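Long-range contacts in diaminopimelate decarboxylase (Aquifex aeolicus, PDB 2P3E), which probably catalyses the pyridoxal-phosphate-dependent decarboxylation of meso-diaminopimelate to L-lysine, the last step of the diaminopimelate route of lysine biosynthesis: residues B[10-21]-B[38-46]; B[149-157]-B[176-187]. All blocks are in the same frame, centred on the assembly; numbering follows the deposited sequence.

Contact 1 of 2, residues B[10-21]-B[38-46]; sequences YLEYRDGELFIE and VYSSNFIKE
Glu21 reaches the start of helix 41-54 with both carboxylate oxygens. OE2 takes two bonds: Ser40 OG donates to it over 2.6 Å on the anti side, and Asn42 N over 2.8 Å on the syn side, 16° out of the carboxylate plane. OE1 is met by Asn42 ND2 at 2.8 Å, also syn, and the donor's amide holds the oxygen close to its own plane although amide and carboxylate planes stand 41° apart. The same OE1 accepts from the backbone N of Asn398, so a buried carboxylate is gripped by four donors. These N-H and O-H groups, with the positive end of the helix dipole nearby, would be expected to favour the ionised form. A glutamine here would probably set an NH2 against two of these donors, whichever oxygen it replaced, and leave the helix start without its negative charge. Ser40 is the N-cap of this helix: its OG, anti to the backbone N (chi1 162°), is swung to the first turn, where it accepts from Phe43 N over 3.0 Å while giving its own proton to Glu21. The contact thus fastens a beta hairpin, strands 11-14 and 17-20 joined by a type I' turn, to the junction where strand 36-40 passes into helix 41-54. Tyr10, at the hairpin's opening, lies against that first turn, its CD2 4.3 Å from Phe43 CB. On the strand side of Ser40, Ile20 splits its branches: CG2 meets Val38 CG1 at 3.8 Å, the two side chains running antiparallel alongside each other, and CD1 rests on Ser40 CB. Leu25 of helix 25-32 packs on both Ile20 and Val38.

Contact 2 of 2, residues B[149-157]-B[176-187]; sequences ARIAIRVNP and FGVDIREAQKEY
The hydroxyl of Tyr187 is held by two backbone groups of neighbouring strands: Ile153 N donates to OH over 3.1 Å, at 161° on the hydrogen, and the carbonyl of Gly200 in strand 196-202 binds it too. A helix side chain thereby ties together two parallel strands of the pyridoxal-binding TIM-type barrel, in which helix 183-191 lies antiparallel to strand 149-156, their local axes 9.3 Å apart. One face of the ring is covered by Ile153, whose CG1 makes a CH-pi contact 3.7 Å from the centroid. Ile153 CG2, anti to the backbone N, instead turns to Val178 CG1. Further along the strand, Val155 CG1 presses on Ala183 CB at 3.4 Å, tighter than a usual carbon contact, while its CG2 meets Ile180 CD1.

At the strand's end, 178-179 adds as a short parallel partner. Arg154 O accepts from Val178 N, Asn156 N donates to Val178 O at 2.8 Å, and Asn156 O accepts from Ile180 N. Asn156 also doubles back with its amide: ND2 gives Phe176 O a nearly straight bond of 2.9 Å, the acceptor 3° from the amide plane. That carbonyl has a second donor in Lys301 of the second subunit, so the contact borders the dimer interface. Gly177 has positive phi, and a side chain there would collide with Asn156 OD1.

The straight chain of Arg154 passes Gly177. NH1 forms a salt bridge with Glu130 and NH2 a hydrogen bond to the carbonyl of His204, which should fix the rotation of the guanidinium; Glu130 also accepts from Gly177 N. Phe176 CB sits 3.4 Å over one guanidinium face, off its centre, with the ring plane turned 23° from it.

How the contacts relate
Contacts 1 and 2 follow one another along the chain and lie on opposite sides of its centre, their own centres 42 Å apart and their nearest atoms about 22 Å apart. Contact 1 joins the N-terminal hairpin to the mixed sheet and helix 41-54; contact 2 lies on the barrel itself. Each approaches the probable active site separately: the Phe43 side chain is about 9 Å from that of Arg282, which probably binds substrate and cofactor, and the Arg154 side chain about 7 Å from those of Lys65, which probably carries the cofactor in the active enzyme though none is attached here, and Glu279, a probable pyridoxal phosphate ligand. The second subunit reaches contact 2 but not contact 1.

Contact 1 of 2, residues B[10-21]-B[38-46]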
# COMPACT_ATOMS: atom_id res chain seq x y z
N TYR B 10 22.07 15.83 11.18
CA TYR B 10 22.40 14.86 12.23
C TYR B 10 22.98 13.55 11.69
O TYR B 10 23.35 12.68 12.47
CB TYR B 10 21.19 14.61 13.14
CG TYR B 10 20.82 15.83 13.93
CD1 TYR B 10 21.53 16.16 15.09
CD2 TYR B 10 19.81 16.69 13.50
CE1 TYR B 10 21.24 17.28 15.81
CE2 TYR B 10 19.50 17.84 14.23
CZ TYR B 10 20.23 18.11 15.39
OH TYR B 10 19.97 19.22 16.16
N LEU B 11 23.08 13.45 10.37
CA LEU B 11 23.71 12.32 9.71
C LEU B 11 25.18 12.59 9.47
O LEU B 11 25.56 13.67 8.99
CB LEU B 11 23.06 12.03 8.35
CG LEU B 11 21.77 11.21 8.22
CD1 LEU B 11 21.25 11.33 6.79
CD2 LEU B 11 22.04 9.75 8.57
N GLU B 12 26.01 11.60 9.75
CA GLU B 12 27.44 11.70 9.45
C GLU B 12 28.09 10.34 9.44
O GLU B 12 27.67 9.42 10.15
CB GLU B 12 28.16 12.60 10.47
CG GLU B 12 28.06 12.12 11.89
CD GLU B 12 28.96 12.90 12.85
OE1 GLU B 12 29.23 14.10 12.59
OE2 GLU B 12 29.40 12.31 13.85
N TYR B 13 29.14 10.22 8.63
CA TYR B 13 30.05 9.10 8.73
C TYR B 13 31.12 9.36 9.80
O TYR B 13 31.66 10.48 9.88
CB TYR B 13 30.70 8.82 7.40
CG TYR B 13 29.81 8.13 6.39
CD1 TYR B 13 29.47 6.79 6.53
CD2 TYR B 13 29.35 8.82 5.27
CE1 TYR B 13 28.66 6.14 5.59
CE2 TYR B 13 28.55 8.18 4.31
CZ TYR B 13 28.20 6.85 4.49
OH TYR B 13 27.42 6.24 3.54
N ARG B 14 31.38 8.35 10.62
CA ARG B 14 32.47 8.38 11.62
C ARG B 14 33.33 7.15 11.38
O ARG B 14 32.90 6.02 11.69
CB ARG B 14 31.92 8.31 13.04
CG ARG B 14 31.04 9.46 13.50
CD ARG B 14 30.72 9.30 14.99
NE ARG B 14 29.81 10.33 15.48
CZ ARG B 14 29.37 10.41 16.73
NH1 ARG B 14 29.75 9.54 17.66
NH2 ARG B 14 28.54 11.39 17.05
N ASP B 15 34.53 7.35 10.83
CA ASP B 15 35.46 6.25 10.51
C ASP B 15 34.81 5.17 9.62
O ASP B 15 34.93 3.98 9.89
CB ASP B 15 36.03 5.65 11.81
CG ASP B 15 37.07 4.57 11.56
OD1 ASP B 15 37.90 4.73 10.64
OD2 ASP B 15 37.06 3.56 12.30
N GLY B 16 34.11 5.62 8.58
CA GLY B 16 33.48 4.72 7.60
C GLY B 16 32.11 4.18 8.00
O GLY B 16 31.52 3.41 7.26
N GLU B 17 31.62 4.58 9.18
CA GLU B 17 30.34 4.09 9.71
C GLU B 17 29.30 5.20 9.81
O GLU B 17 29.57 6.28 10.34
CB GLU B 17 30.52 3.44 11.09
CG GLU B 17 31.26 2.09 11.07
CD GLU B 17 30.40 0.91 10.61
OE1 GLU B 17 29.17 1.08 10.36
OE2 GLU B 17 30.96 -0.20 10.50
N LEU B 18 28.09 4.92 9.32
CA LEU B 18 27.01 5.91 9.32
C LEU B 18 26.38 6.03 10.71
O LEU B 18 26.05 5.02 11.34
CB LEU B 18 25.95 5.59 8.24
CG LEU B 18 24.91 6.68 7.95
CD1 LEU B 18 25.53 7.91 7.31
CD2 LEU B 18 23.78 6.14 7.06
N PHE B 19 26.23 7.27 11.16
CA PHE B 19 25.62 7.60 12.45
C PHE B 19 24.45 8.58 12.23
O PHE B 19 24.50 9.40 11.31
CB PHE B 19 26.64 8.25 13.40
CG PHE B 19 27.58 7.27 14.07
CD1 PHE B 19 27.40 6.91 15.40
CD2 PHE B 19 28.67 6.74 13.39
CE1 PHE B 19 28.28 6.01 16.03
CE2 PHE B 19 29.55 5.83 14.01
CZ PHE B 19 29.35 5.47 15.32
N ILE B 20 23.45 8.51 13.11
CA ILE B 20 22.39 9.53 13.18
C ILE B 20 22.22 9.94 14.63
O ILE B 20 22.04 9.09 15.49
CB ILE B 20 21.04 9.02 12.58
CG1 ILE B 20 20.00 10.15 12.53
CG2 ILE B 20 20.52 7.78 13.34
CD1 ILE B 20 18.74 9.80 11.77
N GLU B 21 22.30 11.24 14.90
CA GLU B 21 22.32 11.76 16.27
C GLU B 21 23.25 10.98 17.23
O GLU B 21 22.88 10.66 18.37
CB GLU B 21 20.89 11.85 16.85
CG GLU B 21 20.03 12.90 16.16
CD GLU B 21 19.03 13.54 17.09
OE1 GLU B 21 19.41 13.87 18.24
OE2 GLU B 21 17.86 13.72 16.67
N VAL B 38 14.22 4.60 11.10
CA VAL B 38 14.94 5.33 12.15
C VAL B 38 14.66 6.82 12.00
O VAL B 38 14.82 7.36 10.91
CB VAL B 38 16.48 5.07 12.06
CG1 VAL B 38 17.23 5.82 13.19
CG2 VAL B 38 16.78 3.56 12.12
N TYR B 39 14.23 7.47 13.10
CA TYR B 39 13.89 8.87 13.08
C TYR B 39 14.81 9.70 13.99
O TYR B 39 15.21 9.23 15.07
CB TYR B 39 12.43 9.08 13.52
CG TYR B 39 11.41 8.36 12.66
CD1 TYR B 39 10.88 8.95 11.52
CD2 TYR B 39 11.00 7.06 12.97
CE1 TYR B 39 9.94 8.27 10.72
CE2 TYR B 39 10.05 6.39 12.19
CZ TYR B 39 9.54 6.99 11.08
OH TYR B 39 8.61 6.28 10.34
N SER B 40 15.09 10.93 13.57
CA SER B 40 15.84 11.90 14.37
C SER B 40 14.88 12.81 15.11
O SER B 40 14.15 13.61 14.50
CB SER B 40 16.78 12.73 13.48
OG SER B 40 17.21 13.93 14.14
N SER B 41 14.90 12.72 16.44
CA SER B 41 14.07 13.56 17.28
C SER B 41 14.37 15.05 17.08
O SER B 41 13.45 15.86 16.90
CB SER B 41 14.25 13.17 18.75
OG SER B 41 13.39 13.90 19.59
N ASN B 42 15.66 15.40 17.09
CA ASN B 42 16.05 16.80 17.00
C ASN B 42 15.80 17.40 15.63
O ASN B 42 15.55 18.61 15.52
CB ASN B 42 17.49 17.03 17.46
CG ASN B 42 17.60 17.07 18.97
OD1 ASN B 42 17.01 17.94 19.62
ND2 ASN B 42 18.32 16.10 19.54
N PHE B 43 15.88 16.58 14.58
CA PHE B 43 15.49 17.06 13.25
C PHE B 43 14.02 17.48 13.21
O PHE B 43 13.70 18.57 12.71
CB PHE B 43 15.77 16.02 12.15
CG PHE B 43 15.53 16.53 10.74
CD1 PHE B 43 16.56 17.15 10.03
CD2 PHE B 43 14.27 16.42 10.14
CE1 PHE B 43 16.35 17.63 8.74
CE2 PHE B 43 14.06 16.89 8.83
CZ PHE B 43 15.11 17.49 8.14
N ILE B 44 13.14 16.61 13.72
CA ILE B 44 11.70 16.89 13.76
C ILE B 44 11.42 18.20 14.51
O ILE B 44 10.71 19.08 13.99
CB ILE B 44 10.90 15.72 14.38
CG1 ILE B 44 11.00 14.46 13.51
CG2 ILE B 44 9.43 16.10 14.53
CD1 ILE B 44 10.55 13.18 14.21
N LYS B 45 11.97 18.32 15.72
CA LYS B 45 11.78 19.49 16.57
C LYS B 45 12.26 20.76 15.88
O LYS B 45 11.57 21.79 15.93
CB LYS B 45 12.50 19.34 17.94
CG LYS B 45 11.94 18.24 18.86
CD LYS B 45 12.91 17.95 20.03
CE LYS B 45 12.31 16.99 21.06
NZ LYS B 45 13.15 16.96 22.30
N GLU B 46 13.42 20.70 15.23
CA GLU B 46 14.02 21.86 14.58
C GLU B 46 13.29 22.30 13.31
O GLU B 46 13.20 23.50 13.03
CB GLU B 46 15.50 21.63 14.26
CG GLU B 46 16.38 21.69 15.51
CD GLU B 46 17.73 21.05 15.32
OE1 GLU B 46 18.18 20.87 14.17
OE2 GLU B 46 18.36 20.72 16.35

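Contact 2 of 2, residues B[149-157]-B[176-187]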
# COMPACT_ATOMS: atom_id res chain seq x y z
N ALA B 149 -20.86 23.70 13.99
CA ALA B 149 -19.66 23.29 13.25
C ALA B 149 -19.03 24.52 12.62
O ALA B 149 -19.68 25.22 11.86
CB ALA B 149 -19.99 22.24 12.19
N ARG B 150 -17.76 24.77 12.94
CA ARG B 150 -17.02 25.89 12.37
C ARG B 150 -16.42 25.46 11.03
O ARG B 150 -15.78 24.41 10.93
CB ARG B 150 -15.92 26.34 13.32
CG ARG B 150 -16.40 27.20 14.49
CD ARG B 150 -15.28 27.33 15.52
NE ARG B 150 -14.99 26.02 16.09
CZ ARG B 150 -15.62 25.49 17.14
NH1 ARG B 150 -16.58 26.18 17.74
NH2 ARG B 150 -15.30 24.28 17.57
N ILE B 151 -16.64 26.26 9.99
CA ILE B 151 -16.22 25.88 8.65
C ILE B 151 -15.35 26.90 7.89
O ILE B 151 -15.40 28.13 8.14
CB ILE B 151 -17.44 25.52 7.74
CG1 ILE B 151 -18.30 26.76 7.51
CG2 ILE B 151 -18.27 24.34 8.34
CD1 ILE B 151 -19.06 26.73 6.19
N ALA B 152 -14.57 26.35 6.97
CA ALA B 152 -13.92 27.09 5.90
C ALA B 152 -14.28 26.38 4.61
O ALA B 152 -14.52 25.17 4.61
CB ALA B 152 -12.42 27.08 6.09
N ILE B 153 -14.29 27.11 3.50
CA ILE B 153 -14.40 26.46 2.20
C ILE B 153 -12.99 26.25 1.64
O ILE B 153 -12.16 27.17 1.68
CB ILE B 153 -15.27 27.29 1.18
CG1 ILE B 153 -16.71 27.51 1.70
CG2 ILE B 153 -15.30 26.63 -0.22
CD1 ILE B 153 -17.45 26.25 2.02
N ARG B 154 -12.73 25.04 1.13
CA ARG B 154 -11.49 24.81 0.42
C ARG B 154 -11.57 25.39 -0.98
O ARG B 154 -12.37 24.94 -1.80
CB ARG B 154 -11.12 23.33 0.31
CG ARG B 154 -9.71 23.22 -0.29
CD ARG B 154 -9.33 21.82 -0.62
NE ARG B 154 -8.01 21.72 -1.27
CZ ARG B 154 -7.26 20.63 -1.24
NH1 ARG B 154 -7.69 19.55 -0.59
NH2 ARG B 154 -6.09 20.60 -1.86
N VAL B 155 -10.72 26.38 -1.25
CA VAL B 155 -10.71 27.07 -2.53
C VAL B 155 -9.47 26.72 -3.34
O VAL B 155 -8.39 26.53 -2.76
CB VAL B 155 -10.88 28.63 -2.37
CG1 VAL B 155 -12.11 28.96 -1.50
CG2 VAL B 155 -9.66 29.28 -1.77
N ASN B 156 -9.66 26.58 -4.66
CA ASN B 156 -8.58 26.35 -5.61
C ASN B 156 -8.26 27.67 -6.32
O ASN B 156 -8.99 28.09 -7.20
CB ASN B 156 -9.01 25.33 -6.67
CG ASN B 156 -9.35 23.98 -6.08
OD1 ASN B 156 -8.92 23.63 -4.97
ND2 ASN B 156 -10.13 23.20 -6.83
N PRO B 157 -7.16 28.33 -5.91
CA PRO B 157 -6.81 29.59 -6.58
C PRO B 157 -6.33 29.34 -8.02
O PRO B 157 -5.69 28.31 -8.27
CB PRO B 157 -5.64 30.12 -5.74
CG PRO B 157 -5.64 29.30 -4.45
CD PRO B 157 -6.19 27.97 -4.86
N PHE B 176 -10.60 17.66 -5.31
CA PHE B 176 -10.52 18.62 -4.21
C PHE B 176 -10.88 20.07 -4.56
O PHE B 176 -10.60 20.56 -5.67
CB PHE B 176 -9.12 18.59 -3.58
CG PHE B 176 -8.71 17.25 -3.04
CD1 PHE B 176 -9.28 16.74 -1.88
CD2 PHE B 176 -7.72 16.51 -3.68
CE1 PHE B 176 -8.90 15.50 -1.37
CE2 PHE B 176 -7.33 15.27 -3.18
CZ PHE B 176 -7.92 14.77 -2.02
N GLY B 177 -11.48 20.75 -3.59
CA GLY B 177 -11.69 22.20 -3.63
C GLY B 177 -12.79 22.66 -4.56
O GLY B 177 -13.48 21.85 -5.22
N VAL B 178 -12.98 23.97 -4.60
CA VAL B 178 -13.88 24.59 -5.55
C VAL B 178 -13.12 25.77 -6.15
O VAL B 178 -12.35 26.44 -5.45
CB VAL B 178 -15.24 25.02 -4.90
CG1 VAL B 178 -15.06 26.11 -3.83
CG2 VAL B 178 -16.23 25.50 -5.95
N ASP B 179 -13.31 25.99 -7.44
CA ASP B 179 -12.81 27.17 -8.12
C ASP B 179 -13.06 28.38 -7.25
O ASP B 179 -14.20 28.63 -6.83
CB ASP B 179 -13.53 27.35 -9.47
CG ASP B 179 -12.90 28.43 -10.35
OD1 ASP B 179 -12.04 29.22 -9.87
OD2 ASP B 179 -13.27 28.48 -11.55
N ILE B 180 -12.00 29.12 -6.96
CA ILE B 180 -12.09 30.26 -6.07
C ILE B 180 -13.07 31.27 -6.64
O ILE B 180 -13.69 32.03 -5.90
CB ILE B 180 -10.71 30.92 -5.78
CG1 ILE B 180 -10.83 31.86 -4.57
CG2 ILE B 180 -10.16 31.65 -7.02
CD1 ILE B 180 -9.53 32.29 -3.97
N ARG B 181 -13.24 31.23 -7.96
CA ARG B 181 -14.14 32.13 -8.67
C ARG B 181 -15.62 31.80 -8.38
O ARG B 181 -16.51 32.59 -8.72
CB ARG B 181 -13.84 32.09 -10.17
CG ARG B 181 -12.41 32.48 -10.52
CD ARG B 181 -12.10 32.23 -11.99
CZ ARG B 181 -10.92 29.66 -13.73
NH1 ARG B 181 -9.81 29.53 -14.46
NH2 ARG B 181 -11.76 28.63 -13.63
N GLU B 182 -15.85 30.65 -7.76
CA GLU B 182 -17.20 30.18 -7.42
C GLU B 182 -17.37 29.90 -5.92
O GLU B 182 -18.43 29.41 -5.48
CB GLU B 182 -17.52 28.91 -8.22
CG GLU B 182 -17.71 29.14 -9.71
N ALA B 183 -16.34 30.21 -5.13
CA ALA B 183 -16.35 29.94 -3.69
C ALA B 183 -17.29 30.88 -2.95
O ALA B 183 -17.85 30.51 -1.91
CB ALA B 183 -14.95 30.04 -3.12
N GLN B 184 -17.48 32.08 -3.48
CA GLN B 184 -18.32 33.07 -2.81
C GLN B 184 -19.78 32.61 -2.76
O GLN B 184 -20.49 32.88 -1.78
CB GLN B 184 -18.17 34.43 -3.47
CG GLN B 184 -18.25 35.58 -2.47
CD GLN B 184 -17.70 36.87 -3.01
OE1 GLN B 184 -18.45 37.82 -3.23
NE2 GLN B 184 -16.40 36.92 -3.25
N LYS B 185 -20.21 31.90 -3.81
CA LYS B 185 -21.54 31.28 -3.86
C LYS B 185 -21.75 30.23 -2.78
O LYS B 185 -22.83 30.11 -2.21
CB LYS B 185 -21.81 30.68 -5.24
CG LYS B 185 -22.19 31.72 -6.31
CD LYS B 185 -22.61 31.04 -7.62
CE LYS B 185 -21.43 30.89 -8.59
NZ LYS B 185 -21.86 30.27 -9.88
N GLU B 186 -20.70 29.45 -2.50
CA GLU B 186 -20.76 28.50 -1.39
C GLU B 186 -20.77 29.17 -0.02
O GLU B 186 -21.40 28.65 0.89
CB GLU B 186 -19.63 27.46 -1.48
CG GLU B 186 -19.97 26.31 -2.42
CD GLU B 186 -18.94 25.20 -2.39
OE1 GLU B 186 -18.61 24.68 -1.29
OE2 GLU B 186 -18.46 24.84 -3.48
N TYR B 187 -20.07 30.30 0.12
CA TYR B 187 -20.09 31.05 1.38
C TYR B 187 -21.47 31.65 1.64
O TYR B 187 -21.97 31.63 2.77
CB TYR B 187 -19.01 32.15 1.38
CG TYR B 187 -17.66 31.63 1.80
CD1 TYR B 187 -16.69 31.29 0.86
CD2 TYR B 187 -17.35 31.46 3.15
CE1 TYR B 187 -15.45 30.80 1.25
CE2 TYR B 187 -16.11 30.97 3.56
CZ TYR B 187 -15.17 30.63 2.60
OH TYR B 187 -13.95 30.15 3.00